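Side-chain contact in oxidoreductase (Corynebacterium diphtheriae, PDB 3K1Y), which is probably an FMN-dependent oxidoreductase of the NADPH-dependent FMN reductase family, with a flavodoxin-like fold: residues V16-L21 against S26-A31. Residues are numbered along the deposited sequence; the frame is centred on the assembly and turned at random.
Sequences VISAGL and STRQIA. With SO4 (sulfate ion), chain G.
Ser18 meets Thr27 and Arg28, and Gly20 meets Thr27, where strand 12-18 of a flavodoxin-like parallel sheet gives way to the loop before helix 26-44, in the beta-alpha-beta unit that runs on to strand 49-55. The hydroxyl of Ser18 rests on the first turn of the helix, its OG 3.3 Å from Arg28 CA and 3.4 Å from Thr27 CG2. That place follows from a chi1 of -168°, which sets OG opposite the backbone N. One turn on, Ala31 CB packs against Val16 CG1 at 3.9 Å, between helix and strand. At the loop end, Thr27 OG1 lies 3.6 Å from Gly20 CA, which also borders the bound sulfate. The two branches of Thr27 thus divide their work: CG2 packs against the end of the strand, while OG1, beside its own backbone N, turns to the anion.

Further out, strands 49-55 and 88-94 flank strand 12-18, and Ala92 and Pro94 also touch Thr27. The guanidinium group of Arg28 reaches past the contact to salt bridges with Asp32 and Glu55. The sulfate, probably from the crystallisation liquor, sits at the N-terminal end of the helix, where Ser22 N and Ser25 OG also bind it. In flavodoxin-like proteins this loop commonly holds the FMN phosphate, so the anion may mark that site. Ser26 N donates to sulfate O2 over 3.1 Å with an N-H...O angle of 157°, and Thr27 OG1 holds sulfate O1 at 2.8 Å.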
loop_
_atom_site.group_PDB
_atom_site.type_symbol
_atom_site.label_atom_id
_atom_site.label_comp_id
_atom_site.label_asym_id
_atom_site.label_seq_id
_atom_site.Cartn_x
_atom_site.Cartn_y
_atom_site.Cartn_z
ATOM N N VAL A 16 0.613 -5.441 24.791
ATOM C CA VAL A 16 1.429 -4.495 24.039
ATOM C C VAL A 16 2.605 -5.215 23.407
ATOM O O VAL A 16 3.439 -5.773 24.116
ATOM C CB VAL A 16 1.972 -3.363 24.964
ATOM C CG1 VAL A 16 2.910 -2.433 24.182
ATOM C CG2 VAL A 16 0.810 -2.577 25.565
ATOM N N ILE A 17 2.664 -5.216 22.078
ATOM C CA ILE A 17 3.766 -5.861 21.373
ATOM C C ILE A 17 4.751 -4.775 20.970
ATOM O O ILE A 17 4.363 -3.767 20.383
ATOM C CB ILE A 17 3.306 -6.581 20.081
ATOM C CG1 ILE A 17 2.156 -7.554 20.373
ATOM C CG2 ILE A 17 4.477 -7.344 19.481
ATOM C CD1 ILE A 17 2.486 -8.636 21.370
ATOM N N SER A 18 6.024 -4.981 21.280
ATOM C CA SER A 18 7.047 -4.003 20.936
ATOM C C SER A 18 8.204 -4.740 20.273
ATOM O O SER A 18 8.820 -5.613 20.886
ATOM C CB SER A 18 7.514 -3.279 22.200
ATOM O OG SER A 18 8.296 -2.152 21.870
ATOM N N ALA A 19 8.506 -4.371 19.030
ATOM C CA ALA A 19 9.556 -5.038 18.249
ATOM C C ALA A 19 10.915 -4.336 18.153
ATOM O O ALA A 19 11.696 -4.612 17.243
ATOM C CB ALA A 19 9.019 -5.337 16.830
ATOM N N GLY A 20 11.204 -3.439 19.086
ATOM C CA GLY A 20 12.479 -2.743 19.051
ATOM C C GLY A 20 13.650 -3.638 19.421
ATOM O O GLY A 20 13.502 -4.579 20.205
ATOM N N LEU A 21 14.821 -3.344 18.869
ATOM C CA LEU A 21 16.008 -4.138 19.141
ATOM C C LEU A 21 17.145 -3.390 19.833
ATOM O O LEU A 21 18.174 -3.989 20.133
ATOM C CB LEU A 21 16.527 -4.754 17.838
ATOM C CG LEU A 21 15.900 -6.070 17.355
ATOM C CD1 LEU A 21 14.418 -6.109 17.655
ATOM C CD2 LEU A 21 16.158 -6.224 15.862
ATOM N N SER A 26 13.629 2.773 21.386
ATOM C CA SER A 26 12.698 3.848 21.056
ATOM C C SER A 26 11.308 3.280 20.795
ATOM O O SER A 26 10.306 3.969 20.991
ATOM C CB SER A 26 13.155 4.612 19.809
ATOM O OG SER A 26 14.330 5.347 20.059
ATOM N N THR A 27 11.244 2.032 20.338
ATOM C CA THR A 27 9.945 1.413 20.074
ATOM C C THR A 27 9.247 1.102 21.399
ATOM O O THR A 27 8.026 1.264 21.519
ATOM C CB THR A 27 10.062 0.095 19.272
ATOM O OG1 THR A 27 10.780 0.321 18.056
ATOM C CG2 THR A 27 8.686 -0.416 18.929
ATOM N N ARG A 28 10.019 0.662 22.391
ATOM C CA ARG A 28 9.446 0.352 23.693
ATOM C C ARG A 28 9.016 1.630 24.403
ATOM O O ARG A 28 8.092 1.612 25.218
ATOM C CB ARG A 28 10.443 -0.418 24.563
ATOM C CG ARG A 28 9.975 -0.653 26.008
ATOM C CD ARG A 28 8.558 -1.222 26.054
ATOM N NE ARG A 28 8.158 -1.644 27.393
ATOM C CZ ARG A 28 8.739 -2.635 28.065
ATOM N NH1 ARG A 28 9.747 -3.304 27.521
ATOM N NH2 ARG A 28 8.313 -2.966 29.274
ATOM N N GLN A 29 9.679 2.737 24.083
ATOM C CA GLN A 29 9.345 4.018 24.703
ATOM C C GLN A 29 7.985 4.564 24.243
ATOM O O GLN A 29 7.192 5.023 25.069
ATOM C CB GLN A 29 10.452 5.040 24.439
ATOM C CG GLN A 29 11.807 4.579 24.971
ATOM C CD GLN A 29 12.953 5.530 24.645
ATOM O OE1 GLN A 29 13.156 5.912 23.487
ATOM N NE2 GLN A 29 13.718 5.902 25.666
ATOM N N ILE A 30 7.698 4.514 22.944
ATOM C CA ILE A 30 6.409 5.019 22.489
ATOM C C ILE A 30 5.330 4.027 22.900
ATOM O O ILE A 30 4.190 4.404 23.173
ATOM C CB ILE A 30 6.361 5.234 20.961
ATOM C CG1 ILE A 30 4.989 5.790 20.587
ATOM C CG2 ILE A 30 6.652 3.922 20.217
ATOM C CD1 ILE A 30 4.846 6.156 19.142
ATOM N N ALA A 31 5.707 2.755 22.963
ATOM C CA ALA A 31 4.785 1.706 23.370
ATOM C C ALA A 31 4.346 1.983 24.809
ATOM O O ALA A 31 3.167 1.877 25.137
ATOM C CB ALA A 31 5.468 0.351 23.277
HETATM S S SO4 G . 14.590 0.622 18.593
HETATM O O1 SO4 G . 13.425 1.173 18.142
HETATM O O2 SO4 G . 15.333 1.733 19.011
HETATM O O3 SO4 G . 14.329 -0.243 19.639
HETATM O O4 SO4 G . 15.223 -0.109 17.582
#